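Local structure of alpha-glucosidase (Pseudoalteromonas sp. K8, 5HQA) at residues Leu517-Val522 with Gly588-Glu593; Gly565-Phe570 with Gln594-Glu599; Ala613-Asp618 with Gly652-Arg657. The protein hydrolyses alpha-glucosides as a chloride-activated member of glycoside hydrolase family 97, with a calcium ion bound at its sugar-binding pocket. One frame throughout, in Å; residues are numbered along the deposited sequence.

Contact 1 of 3, residues Leu517-Val522 with Gly588-Glu593. With MG (magnesium ion), chain F.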
ATOM      1  N   LEU A 517      13.327  -0.637 -14.432  1.00 11.66           N
ATOM      2  CA  LEU A 517      12.783   0.624 -14.931  1.00 11.26           C
ATOM      3  C   LEU A 517      11.257   0.599 -14.950  1.00 12.27           C
ATOM      4  O   LEU A 517      10.602   1.587 -14.588  1.00 12.93           O
ATOM      5  CB  LEU A 517      13.320   0.907 -16.331  1.00 11.72           C
ATOM      6  CG  LEU A 517      14.834   1.025 -16.456  1.00 13.22           C
ATOM      7  CD1 LEU A 517      15.218   1.244 -17.907  1.00 13.61           C
ATOM      8  CD2 LEU A 517      15.338   2.163 -15.585  1.00 12.79           C
ATOM      9  N   ALA A 518      10.679  -0.526 -15.371  1.00 13.07           N
ATOM     10  CA  ALA A 518       9.228  -0.639 -15.458  1.00 11.44           C
ATOM     11  C   ALA A 518       8.550  -0.405 -14.111  1.00 12.80           C
ATOM     12  O   ALA A 518       7.398   0.051 -14.069  1.00 11.54           O
ATOM     13  CB  ALA A 518       8.857  -2.015 -16.006  1.00 10.65           C
ATOM     14  N   LEU A 519       9.238  -0.708 -13.002  1.00 12.18           N
ATOM     15  CA  LEU A 519       8.622  -0.561 -11.682  1.00 10.20           C
ATOM     16  C   LEU A 519       8.122   0.856 -11.432  1.00 12.81           C
ATOM     17  O   LEU A 519       7.169   1.050 -10.671  1.00 13.60           O
ATOM     18  CB  LEU A 519       9.612  -0.942 -10.587  1.00  9.74           C
ATOM     19  CG  LEU A 519      10.102  -2.385 -10.581  1.00 12.03           C
ATOM     20  CD1 LEU A 519      11.048  -2.615  -9.403  1.00 11.73           C
ATOM     21  CD2 LEU A 519       8.921  -3.348 -10.538  1.00 14.36           C
ATOM     22  N   TYR A 520       8.761   1.862 -12.037  1.00 10.93           N
ATOM     23  CA  TYR A 520       8.371   3.242 -11.773  1.00 10.59           C
ATOM     24  C   TYR A 520       6.990   3.561 -12.316  1.00 13.61           C
ATOM     25  O   TYR A 520       6.380   4.549 -11.891  1.00 15.20           O
ATOM     26  CB  TYR A 520       9.419   4.210 -12.353  1.00 11.67           C
ATOM     27  CG  TYR A 520      10.688   4.193 -11.531  1.00 11.38           C
ATOM     28  CD1 TYR A 520      10.847   5.049 -10.452  1.00 12.58           C
ATOM     29  CD2 TYR A 520      11.693   3.279 -11.798  1.00 11.85           C
ATOM     30  CE1 TYR A 520      11.987   5.016  -9.674  1.00 14.06           C
ATOM     31  CE2 TYR A 520      12.839   3.233 -11.020  1.00 12.38           C
ATOM     32  CZ  TYR A 520      12.980   4.105  -9.961  1.00 13.50           C
ATOM     33  OH  TYR A 520      14.114   4.056  -9.185  1.00 13.21           O
ATOM     34  N   VAL A 521       6.486   2.765 -13.254  1.00 11.50           N
ATOM     35  CA  VAL A 521       5.132   2.941 -13.741  1.00 12.38           C
ATOM     36  C   VAL A 521       4.200   1.847 -13.233  1.00 13.16           C
ATOM     37  O   VAL A 521       3.003   2.100 -13.068  1.00 14.41           O
ATOM     38  CB  VAL A 521       5.100   3.017 -15.283  1.00 11.57           C
ATOM     39  CG1 VAL A 521       3.723   3.491 -15.773  1.00 11.35           C
ATOM     40  CG2 VAL A 521       6.197   3.949 -15.785  1.00 12.12           C
ATOM     41  N   VAL A 522       4.715   0.652 -12.939  1.00 12.67           N
ATOM     42  CA  VAL A 522       3.843  -0.430 -12.495  1.00 11.82           C
ATOM     43  C   VAL A 522       3.412  -0.239 -11.045  1.00 14.16           C
ATOM     44  O   VAL A 522       2.245  -0.464 -10.706  1.00 14.86           O
ATOM     45  CB  VAL A 522       4.537  -1.789 -12.709  1.00 13.08           C
ATOM     46  CG1 VAL A 522       3.766  -2.892 -11.994  1.00 12.42           C
ATOM     47  CG2 VAL A 522       4.641  -2.091 -14.193  1.00 14.70           C
ATOM     48  N   GLY A 588       4.483   0.983 -18.159  1.00 11.42           N
ATOM     49  CA  GLY A 588       5.372  -0.003 -17.583  1.00 12.15           C
ATOM     50  C   GLY A 588       4.726  -1.370 -17.664  1.00 14.44           C
ATOM     51  O   GLY A 588       3.512  -1.503 -17.464  1.00 12.49           O
ATOM     52  N   ALA A 589       5.513  -2.394 -17.982  1.00 13.88           N
ATOM     53  CA  ALA A 589       5.021  -3.765 -18.006  1.00 11.74           C
ATOM     54  C   ALA A 589       6.064  -4.668 -17.363  1.00 12.82           C
ATOM     55  O   ALA A 589       7.264  -4.450 -17.540  1.00 13.06           O
ATOM     56  CB  ALA A 589       4.725  -4.229 -19.440  1.00 11.26           C
ATOM     57  N   VAL A 590       5.610  -5.664 -16.596  1.00 11.25           N
ATOM     58  CA  VAL A 590       6.510  -6.670 -16.039  1.00 12.51           C
ATOM     59  C   VAL A 590       5.872  -8.043 -16.193  1.00 13.36           C
ATOM     60  O   VAL A 590       4.650  -8.182 -16.304  1.00 12.04           O
ATOM     61  CB  VAL A 590       6.869  -6.430 -14.552  1.00 11.64           C
ATOM     62  CG1 VAL A 590       7.577  -5.079 -14.370  1.00 11.01           C
ATOM     63  CG2 VAL A 590       5.633  -6.540 -13.674  1.00 11.82           C
ATOM     64  N   THR A 591       6.721  -9.064 -16.197  1.00 12.42           N
ATOM     65  CA  THR A 591       6.257 -10.439 -16.211  1.00 11.64           C
ATOM     66  C   THR A 591       6.817 -11.174 -14.992  1.00 13.55           C
ATOM     67  O   THR A 591       7.549 -10.609 -14.175  1.00 14.02           O
ATOM     68  CB  THR A 591       6.661 -11.132 -17.513  1.00 11.73           C
ATOM     69  OG1 THR A 591       6.101 -12.453 -17.548  1.00 11.91           O
ATOM     70  CG2 THR A 591       8.195 -11.206 -17.619  1.00 11.67           C
ATOM     71  N   ASP A 592       6.453 -12.450 -14.884  1.00 10.87           N
ATOM     72  CA  ASP A 592       6.923 -13.323 -13.812  1.00 10.26           C
ATOM     73  C   ASP A 592       8.141 -14.112 -14.286  1.00 13.41           C
ATOM     74  O   ASP A 592       8.972 -13.581 -15.027  1.00 11.84           O
ATOM     75  CB  ASP A 592       5.792 -14.257 -13.358  1.00 10.44           C
ATOM     76  CG  ASP A 592       5.218 -15.099 -14.511  1.00 13.53           C
ATOM     77  OD1 ASP A 592       5.752 -15.004 -15.636  1.00 12.76           O
ATOM     78  OD2 ASP A 592       4.244 -15.863 -14.289  1.00 13.92           O
ATOM     79  N   GLU A 593       8.253 -15.388 -13.898  1.00 10.61           N
ATOM     80  CA  GLU A 593       9.419 -16.163 -14.314  1.00 11.58           C
ATOM     81  C   GLU A 593       9.404 -16.506 -15.803  1.00 13.67           C
ATOM     82  O   GLU A 593      10.434 -16.953 -16.329  1.00 15.16           O
ATOM     83  CB  GLU A 593       9.526 -17.451 -13.483  1.00 12.31           C
ATOM     84  CG  GLU A 593       8.487 -18.531 -13.840  1.00 13.58           C
ATOM     85  CD  GLU A 593       7.083 -18.229 -13.305  1.00 17.99           C
ATOM     86  OE1 GLU A 593       6.932 -17.327 -12.446  1.00 15.53           O
ATOM     87  OE2 GLU A 593       6.124 -18.901 -13.750  1.00 19.86           O
TER
HETATM   88 MG    MG F 704       2.933 -16.638 -12.857  1.00 12.83          MG
HETATM   89  O   HOH W   1       4.384 -17.143 -11.531  1.00 10.36           O
HETATM   90  O   HOH W   2       3.322 -18.447 -13.823  1.00 13.18           O
HETATM   91  O   HOH W   3       1.577 -17.578 -11.593  1.00 12.15           O
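Ala518 and Val590 meet through the methyl CB of the helix residue and one branch of the strand residue, with Ala518 CB 3.7 Å from Val590 CG1. With chi1 at -61°, this branch stands anti to the carbonyl carbon of Val590, where it meets the helix. Val522 CG2 lies 4.2 Å from Val590 CG1, and Leu519, though its CB points away from the strand, brings CD2 back to the same methyl.

The remaining packing is of side chain on backbone. Ala518 CB lies 3.3 Å from Ala589 O. The two valines share Gly588: Val521 CG1 is 3.5 Å from Gly588 N, and Val522 CG2 is 3.5 Å from Gly588 O. A side chain at Gly588 would run into Ala518 O and Val521 CB, so glycine lets helix and strand axes close to 6.4 Å, crossing at -113°.

Within the helix, Ala518 O accepts from both Val521 N and Val522 N. Beyond the strand, Asp592 OD2 binds magnesium at 2.1 Å, while the bent side chain of Glu593 receives hydrogen bonds from two of the ion's waters.

Helix 513-522, from the barrel-family region, thus lies across strand 585-591 of the C-terminal sheet; helix 541-549 covers Val521 through Phe546, Ile475 of helix 474-478 touches Leu519, Val522 and Val590, and strand 567-574 adds Ile568 beside the last two.

Contact 2 of 3, residues Gly565-Phe570 with Gln594-Glu599; sequences GDFIVF and QARTIE. With MG (magnesium ion), chain F.
Asp566 stacks its carboxylate on the guanidinium group of Arg596, the two planes only 20° apart, just after the metal-binding turn at Gly565. Gly565 has a positive phi, which favours glycine, and gives its carbonyl O to magnesium at 2.0 Å. Asp566 OD1 binds the same ion at 2.1 Å; Asp592 and three waters complete the shell.

In the stack, Asp566 CG lies 3.4 Å from Arg596 NH2, and CB too sits over this face of the guanidinium group, toward its rim. The salt bridge from Asp566 OD2 to Arg596 NH2 is long, at 3.9 Å, and acts through charge alone, since no N-H points at the oxygen. The N-H groups are used at the edge instead: Arg596 NH2 donates to water 4 at 2.8 Å, and NE forms a salt bridge with Asp592. Arg596 thus serves as a second-shell residue beside two ligands of the metal, and its charge probably offsets part of theirs.

Asp566 and Phe567 form a classic beta bulge against strand 554-563. Phe567 follows with CG between its backbone N and carbonyl carbon (chi1 74°), and its CB and CD1 lie against Arg596 CD. Further round the ring, Phe567 CD2 meets Ile598 CD1 at 3.5 Å, the two side chains running past one another head to tail. Val569 comes back to Ile598, its CG2 4.0 Å from Ile598 CD1.

With strand axes 9.9 Å apart and 35° from parallel, the contact is made by side chains between layers, as in a beta sandwich: strand 567-574 belongs to the six-stranded sheet and strand 596-601 pairs with 643-648, with the magnesium site at the Gly565 end of the contact.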
ATOM      1  N   GLY A 565      -0.100 -12.787 -10.665  1.00 10.74           N
ATOM      2  CA  GLY A 565       1.050 -13.667 -10.579  1.00 10.48           C
ATOM      3  C   GLY A 565       1.696 -13.997 -11.905  1.00 10.98           C
ATOM      4  O   GLY A 565       2.585 -14.856 -11.947  1.00 11.12           O
ATOM      5  N   ASP A 566       1.269 -13.352 -12.993  1.00  9.82           N
ATOM      6  CA  ASP A 566       1.848 -13.565 -14.314  1.00 10.59           C
ATOM      7  C   ASP A 566       2.371 -12.283 -14.938  1.00 12.97           C
ATOM      8  O   ASP A 566       3.543 -12.234 -15.325  1.00 13.29           O
ATOM      9  CB  ASP A 566       0.823 -14.222 -15.255  1.00 11.90           C
ATOM     10  CG  ASP A 566       0.541 -15.669 -14.894  1.00 19.09           C
ATOM     11  OD1 ASP A 566       1.307 -16.255 -14.085  1.00 14.49           O
ATOM     12  OD2 ASP A 566      -0.448 -16.223 -15.427  1.00 20.69           O
ATOM     13  N   PHE A 567       1.549 -11.239 -15.058  1.00 10.97           N
ATOM     14  CA  PHE A 567       2.042 -10.003 -15.668  1.00 10.82           C
ATOM     15  C   PHE A 567       1.065  -8.871 -15.404  1.00 11.37           C
ATOM     16  O   PHE A 567      -0.085  -9.097 -15.023  1.00 11.18           O
ATOM     17  CB  PHE A 567       2.260 -10.154 -17.183  1.00 11.22           C
ATOM     18  CG  PHE A 567       0.987 -10.190 -17.994  1.00 12.11           C
ATOM     19  CD1 PHE A 567       0.215 -11.351 -18.060  1.00 13.76           C
ATOM     20  CD2 PHE A 567       0.574  -9.072 -18.721  1.00 11.95           C
ATOM     21  CE1 PHE A 567      -0.957 -11.396 -18.827  1.00 14.24           C
ATOM     22  CE2 PHE A 567      -0.590  -9.104 -19.488  1.00 12.91           C
ATOM     23  CZ  PHE A 567      -1.360 -10.267 -19.540  1.00 15.76           C
ATOM     24  N   ILE A 568       1.537  -7.643 -15.634  1.00 10.68           N
ATOM     25  CA  ILE A 568       0.673  -6.466 -15.600  1.00 10.80           C
ATOM     26  C   ILE A 568       1.270  -5.405 -16.518  1.00 15.01           C
ATOM     27  O   ILE A 568       2.493  -5.294 -16.652  1.00 12.64           O
ATOM     28  CB  ILE A 568       0.470  -5.916 -14.162  1.00 12.85           C
ATOM     29  CG1 ILE A 568      -0.428  -4.669 -14.199  1.00 17.81           C
ATOM     30  CG2 ILE A 568       1.804  -5.609 -13.510  1.00 13.73           C
ATOM     31  CD1 ILE A 568      -1.461  -4.591 -13.144  1.00 19.07           C
ATOM     32  N   VAL A 569       0.388  -4.637 -17.166  1.00 11.19           N
ATOM     33  CA  VAL A 569       0.751  -3.509 -18.021  1.00 11.35           C
ATOM     34  C   VAL A 569      -0.023  -2.289 -17.542  1.00 13.07           C
ATOM     35  O   VAL A 569      -1.260  -2.314 -17.502  1.00 14.34           O
ATOM     36  CB  VAL A 569       0.439  -3.777 -19.501  1.00 12.39           C
ATOM     37  CG1 VAL A 569       0.924  -2.605 -20.362  1.00 13.01           C
ATOM     38  CG2 VAL A 569       1.069  -5.087 -19.953  1.00 13.87           C
ATOM     39  N   PHE A 570       0.696  -1.215 -17.202  1.00 13.25           N
ATOM     40  CA  PHE A 570       0.101   0.046 -16.771  1.00 11.45           C
ATOM     41  C   PHE A 570       0.430   1.132 -17.778  1.00 14.13           C
ATOM     42  O   PHE A 570       1.556   1.197 -18.276  1.00 14.62           O
ATOM     43  CB  PHE A 570       0.644   0.485 -15.409  1.00 12.11           C
ATOM     44  CG  PHE A 570      -0.326   0.344 -14.271  1.00 11.76           C
ATOM     45  CD1 PHE A 570      -1.352   1.261 -14.101  1.00 14.26           C
ATOM     46  CD2 PHE A 570      -0.172  -0.669 -13.337  1.00 13.47           C
ATOM     47  CE1 PHE A 570      -2.241   1.150 -13.027  1.00 14.79           C
ATOM     48  CE2 PHE A 570      -1.047  -0.783 -12.263  1.00 12.99           C
ATOM     49  CZ  PHE A 570      -2.074   0.132 -12.110  1.00 13.34           C
ATOM     50  N   GLN A 594       8.284 -16.303 -16.497  1.00 11.90           N
ATOM     51  CA  GLN A 594       8.160 -16.672 -17.901  1.00 12.98           C
ATOM     52  C   GLN A 594       8.379 -15.462 -18.802  1.00 14.52           C
ATOM     53  O   GLN A 594       7.891 -14.364 -18.514  1.00 12.76           O
ATOM     54  CB  GLN A 594       6.777 -17.264 -18.189  1.00 16.91           C
ATOM     55  CG  GLN A 594       6.487 -18.583 -17.493  1.00 23.16           C
ATOM     56  CD  GLN A 594       5.211 -19.229 -18.008  1.00 32.96           C
ATOM     57  OE1 GLN A 594       4.603 -18.755 -18.974  1.00 32.78           O
ATOM     58  NE2 GLN A 594       4.795 -20.315 -17.364  1.00 35.39           N
ATOM     59  N   ALA A 595       9.097 -15.673 -19.908  1.00 14.87           N
ATOM     60  CA  ALA A 595       9.082 -14.693 -20.990  1.00 13.01           C
ATOM     61  C   ALA A 595       7.674 -14.622 -21.575  1.00 16.67           C
ATOM     62  O   ALA A 595       6.997 -15.644 -21.717  1.00 16.80           O
ATOM     63  CB  ALA A 595      10.093 -15.071 -22.073  1.00 13.70           C
ATOM     64  N   ARG A 596       7.219 -13.413 -21.892  1.00 14.35           N
ATOM     65  CA  ARG A 596       5.844 -13.210 -22.344  1.00 16.62           C
ATOM     66  C   ARG A 596       5.808 -12.181 -23.461  1.00 17.54           C
ATOM     67  O   ARG A 596       6.520 -11.176 -23.415  1.00 18.94           O
ATOM     68  CB  ARG A 596       4.911 -12.727 -21.212  1.00 17.49           C
ATOM     69  CG  ARG A 596       4.569 -13.788 -20.188  1.00 22.00           C
ATOM     70  CD  ARG A 596       3.587 -13.323 -19.081  1.00 17.01           C
ATOM     71  NE  ARG A 596       3.659 -14.308 -18.003  1.00 18.67           N
ATOM     72  CZ  ARG A 596       2.982 -15.447 -18.002  1.00 24.25           C
ATOM     73  NH1 ARG A 596       2.148 -15.703 -19.008  1.00 24.83           N
ATOM     74  NH2 ARG A 596       3.121 -16.328 -17.007  1.00 23.53           N
ATOM     75  N   THR A 597       4.954 -12.434 -24.451  1.00 15.69           N
ATOM     76  CA  THR A 597       4.637 -11.479 -25.504  1.00 16.41           C
ATOM     77  C   THR A 597       3.253 -10.908 -25.235  1.00 18.54           C
ATOM     78  O   THR A 597       2.301 -11.665 -25.028  1.00 19.29           O
ATOM     79  CB  THR A 597       4.676 -12.150 -26.876  1.00 20.94           C
ATOM     80  OG1 THR A 597       6.002 -12.630 -27.125  1.00 25.33           O
ATOM     81  CG2 THR A 597       4.284 -11.171 -27.972  1.00 20.52           C
ATOM     82  N   ILE A 598       3.142  -9.582 -25.218  1.00 16.25           N
ATOM     83  CA  ILE A 598       1.882  -8.912 -24.915  1.00 17.21           C
ATOM     84  C   ILE A 598       1.588  -7.902 -26.016  1.00 18.84           C
ATOM     85  O   ILE A 598       2.406  -7.013 -26.279  1.00 18.97           O
ATOM     86  CB  ILE A 598       1.918  -8.208 -23.553  1.00 17.36           C
ATOM     87  CG1 ILE A 598       2.439  -9.156 -22.476  1.00 19.58           C
ATOM     88  CG2 ILE A 598       0.525  -7.693 -23.194  1.00 16.96           C
ATOM     89  CD1 ILE A 598       2.903  -8.429 -21.246  1.00 19.71           C
ATOM     90  N   GLU A 599       0.418  -8.017 -26.639  1.00 17.99           N
ATOM     91  CA  GLU A 599      -0.007  -7.051 -27.644  1.00 20.40           C
ATOM     92  C   GLU A 599      -0.793  -5.930 -26.979  1.00 23.04           C
ATOM     93  O   GLU A 599      -1.737  -6.190 -26.226  1.00 23.79           O
ATOM     94  CB  GLU A 599      -0.860  -7.728 -28.714  1.00 22.53           C
ATOM     95  CG  GLU A 599      -0.275  -9.027 -29.211  1.00 28.10           C
ATOM     96  CD  GLU A 599       0.958  -8.825 -30.074  1.00 36.43           C
ATOM     97  OE1 GLU A 599       1.216  -7.672 -30.501  1.00 36.32           O
ATOM     98  OE2 GLU A 599       1.670  -9.824 -30.324  1.00 37.99           O
TER
HETATM   99 MG    MG F 704       2.933 -16.638 -12.857  1.00 12.83          MG
HETATM  100  O   HOH W   4       1.898 -18.705 -16.357  1.00 44.26           O
HETATM  101  O   HOH W   1       4.384 -17.143 -11.531  1.00 10.36           O
HETATM  102  O   HOH W   2       3.322 -18.447 -13.823  1.00 13.18           O
HETATM  103  O   HOH W   3       1.577 -17.578 -11.593  1.00 12.15           O

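Contact 3 of 3, residues Ala613-Asp618 with Gly652-Arg657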
ATOM      1  N   ALA A 613       7.711   7.757 -28.771  1.00 19.03           N
ATOM      2  CA  ALA A 613       7.906   6.740 -27.751  1.00 18.10           C
ATOM      3  C   ALA A 613       9.393   6.528 -27.513  1.00 21.48           C
ATOM      4  O   ALA A 613      10.159   6.313 -28.458  1.00 22.59           O
ATOM      5  CB  ALA A 613       7.244   5.432 -28.172  1.00 18.02           C
ATOM      6  N   HIS A 614       9.803   6.598 -26.255  1.00 16.41           N
ATOM      7  CA  HIS A 614      11.173   6.311 -25.844  1.00 16.41           C
ATOM      8  C   HIS A 614      11.075   4.982 -25.105  1.00 17.37           C
ATOM      9  O   HIS A 614      10.588   4.930 -23.972  1.00 15.96           O
ATOM     10  CB  HIS A 614      11.728   7.441 -24.983  1.00 20.51           C
ATOM     11  CG  HIS A 614      13.220   7.525 -24.980  1.00 33.34           C
ATOM     12  ND1 HIS A 614      13.910   8.523 -24.324  1.00 38.24           N
ATOM     13  CD2 HIS A 614      14.161   6.732 -25.549  1.00 37.02           C
ATOM     14  CE1 HIS A 614      15.210   8.341 -24.487  1.00 39.00           C
ATOM     15  NE2 HIS A 614      15.389   7.262 -25.228  1.00 36.34           N
ATOM     16  N   ILE A 615      11.467   3.902 -25.772  1.00 15.76           N
ATOM     17  CA  ILE A 615      11.157   2.544 -25.335  1.00 15.13           C
ATOM     18  C   ILE A 615      12.403   1.935 -24.709  1.00 16.73           C
ATOM     19  O   ILE A 615      13.448   1.857 -25.359  1.00 18.03           O
ATOM     20  CB  ILE A 615      10.667   1.682 -26.510  1.00 15.86           C
ATOM     21  CG1 ILE A 615       9.390   2.266 -27.120  1.00 16.82           C
ATOM     22  CG2 ILE A 615      10.464   0.241 -26.073  1.00 16.00           C
ATOM     23  CD1 ILE A 615       9.065   1.697 -28.482  1.00 17.62           C
ATOM     24  N   TYR A 616      12.298   1.505 -23.452  1.00 14.25           N
ATOM     25  CA  TYR A 616      13.378   0.823 -22.745  1.00 14.07           C
ATOM     26  C   TYR A 616      12.916  -0.611 -22.529  1.00 17.09           C
ATOM     27  O   TYR A 616      11.990  -0.853 -21.749  1.00 15.89           O
ATOM     28  CB  TYR A 616      13.684   1.497 -21.405  1.00 14.37           C
ATOM     29  CG  TYR A 616      14.082   2.961 -21.476  1.00 15.76           C
ATOM     30  CD1 TYR A 616      13.131   3.956 -21.719  1.00 14.39           C
ATOM     31  CD2 TYR A 616      15.402   3.353 -21.263  1.00 14.80           C
ATOM     32  CE1 TYR A 616      13.496   5.300 -21.773  1.00 16.90           C
ATOM     33  CE2 TYR A 616      15.777   4.688 -21.312  1.00 15.40           C
ATOM     34  CZ  TYR A 616      14.823   5.656 -21.569  1.00 16.25           C
ATOM     35  OH  TYR A 616      15.202   6.978 -21.612  1.00 18.23           O
ATOM     36  N   LYS A 617      13.545  -1.564 -23.215  1.00 14.34           N
ATOM     37  CA  LYS A 617      13.045  -2.931 -23.197  1.00 14.10           C
ATOM     38  C   LYS A 617      14.200  -3.914 -23.086  1.00 16.18           C
ATOM     39  O   LYS A 617      15.372  -3.572 -23.294  1.00 14.91           O
ATOM     40  CB  LYS A 617      12.223  -3.240 -24.451  1.00 14.72           C
ATOM     41  CG  LYS A 617      12.983  -2.982 -25.749  1.00 16.62           C
ATOM     42  CD  LYS A 617      12.166  -3.426 -26.948  1.00 20.85           C
ATOM     43  CE  LYS A 617      12.586  -2.694 -28.202  1.00 29.01           C
ATOM     44  NZ  LYS A 617      11.997  -3.310 -29.423  1.00 34.49           N
ATOM     45  N   ASP A 618      13.841  -5.155 -22.757  1.00 13.90           N
ATOM     46  CA  ASP A 618      14.814  -6.233 -22.695  1.00 13.66           C
ATOM     47  C   ASP A 618      15.482  -6.414 -24.044  1.00 16.71           C
ATOM     48  O   ASP A 618      14.814  -6.422 -25.084  1.00 15.73           O
ATOM     49  CB  ASP A 618      14.134  -7.535 -22.280  1.00 13.28           C
ATOM     50  CG  ASP A 618      13.616  -7.492 -20.856  1.00 17.68           C
ATOM     51  OD1 ASP A 618      12.420  -7.793 -20.636  1.00 16.63           O
ATOM     52  OD2 ASP A 618      14.411  -7.151 -19.955  1.00 15.08           O
ATOM     53  N   GLY A 652      11.371 -10.088 -16.924  1.00 11.31           N
ATOM     54  CA  GLY A 652      11.701  -8.875 -17.630  1.00 10.97           C
ATOM     55  C   GLY A 652      10.597  -7.833 -17.574  1.00 12.51           C
ATOM     56  O   GLY A 652       9.602  -7.954 -16.851  1.00 11.85           O
ATOM     57  N   GLY A 653      10.788  -6.786 -18.368  1.00 11.82           N
ATOM     58  CA  GLY A 653       9.864  -5.668 -18.344  1.00 11.76           C
ATOM     59  C   GLY A 653      10.185  -4.690 -19.451  1.00 12.92           C
ATOM     60  O   GLY A 653      11.192  -4.818 -20.155  1.00 14.56           O
ATOM     61  N   THR A 654       9.297  -3.713 -19.604  1.00 12.34           N
ATOM     62  CA  THR A 654       9.476  -2.627 -20.559  1.00 12.96           C
ATOM     63  C   THR A 654       8.967  -1.349 -19.919  1.00 15.25           C
ATOM     64  O   THR A 654       7.934  -1.357 -19.242  1.00 15.09           O
ATOM     65  CB  THR A 654       8.733  -2.884 -21.882  1.00 17.82           C
ATOM     66  OG1 THR A 654       9.377  -3.951 -22.584  1.00 24.78           O
ATOM     67  CG2 THR A 654       8.771  -1.658 -22.784  1.00 15.15           C
ATOM     68  N   ALA A 655       9.713  -0.263 -20.115  1.00 12.87           N
ATOM     69  CA  ALA A 655       9.325   1.063 -19.664  1.00 12.21           C
ATOM     70  C   ALA A 655       9.324   1.986 -20.869  1.00 14.97           C
ATOM     71  O   ALA A 655      10.251   1.943 -21.688  1.00 14.78           O
ATOM     72  CB  ALA A 655      10.291   1.591 -18.597  1.00 12.14           C
ATOM     73  N   ILE A 656       8.288   2.817 -20.994  1.00 13.09           N
ATOM     74  CA  ILE A 656       8.160   3.698 -22.151  1.00 13.44           C
ATOM     75  C   ILE A 656       7.778   5.092 -21.693  1.00 15.63           C
ATOM     76  O   ILE A 656       6.857   5.256 -20.886  1.00 15.20           O
ATOM     77  CB  ILE A 656       7.116   3.185 -23.157  1.00 14.60           C
ATOM     78  CG1 ILE A 656       7.420   1.745 -23.557  1.00 15.24           C
ATOM     79  CG2 ILE A 656       7.073   4.104 -24.390  1.00 14.39           C
ATOM     80  CD1 ILE A 656       6.412   1.187 -24.512  1.00 16.01           C
ATOM     81  N   ARG A 657       8.464   6.096 -22.227  1.00 15.94           N
ATOM     82  CA  ARG A 657       8.010   7.477 -22.154  1.00 14.58           C
ATOM     83  C   ARG A 657       7.411   7.850 -23.505  1.00 15.14           C
ATOM     84  O   ARG A 657       8.091   7.768 -24.531  1.00 17.86           O
ATOM     85  CB  ARG A 657       9.155   8.428 -21.801  1.00 15.40           C
ATOM     86  CG  ARG A 657       8.747   9.881 -21.912  1.00 15.58           C
ATOM     87  CD  ARG A 657       9.878  10.835 -21.600  1.00 16.92           C
ATOM     88  NE  ARG A 657       9.395  12.207 -21.748  1.00 18.77           N
ATOM     89  CZ  ARG A 657      10.171  13.285 -21.716  1.00 21.07           C
ATOM     90  NH1 ARG A 657      11.481  13.154 -21.545  1.00 20.16           N
ATOM     91  NH2 ARG A 657       9.635  14.493 -21.862  1.00 20.54           N
TER
HETATM   92  O   HOH W   5      11.096  -6.095 -22.609  1.00 14.00           O
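Residues 613-618 and 653-657 run antiparallel, their axes 4.6 Å apart and 164° between directions, as neighbours in the six-stranded sheet of the C-terminal beta domain. His614 with Arg657 and Tyr616 with Ala655 are hydrogen-bonded pairs; Tyr616 N reaches Ala655 O at 2.7 Å, almost in line with the carbonyl bond, and the same oxygen lies at the edge of the Tyr616 ring.

On the opposite face Ile615 and Ile656 run alongside each other in the same direction, with Ile615 CG1 4.0 Å from Ile656 CG2. The latter also touches Ala613 CB. Arg657 leads away to salt bridges with Asp584 and Asp549, and Lys617 to one with Glu634.

At the end of the pairing Asp618 OD1 takes the N-H of Gly653 at 3.0 Å, on its syn side, 22° out of the carboxylate plane. OD1 also accepts from Ala649 N, and OD2 is hydrogen-bonded to Thr512 OG1. With an alanine here, the N-H groups of Gly653 and Ala649 would probably lose this acceptor and Thr512 its partner.

Beside this carboxylate, water 5 accepts from Asp618 N at 2.9 Å and hydrogen-bonds Thr654 OG1 at 2.7 Å.

From the N terminus, helix segment 517-522 comes first and segment 565-570 second; contact 1 then closes at 588-593, before contact 2 closes at 594-599. The loops of contacts 1 and 2 therefore cross, and they share the magnesium ion, which draws ligands from 565-566 and 592. Contact 3 follows in series: 613-618 and 652-657 meet after both others have closed. Strand 585-591 lies between strands 567-574 and 653-660 and so joins all three. Contact 1 ties the sheet to helix 513-522 of the barrel-family region, contact 2 ties it to the small second sheet, and contact 3 pairs strands within it.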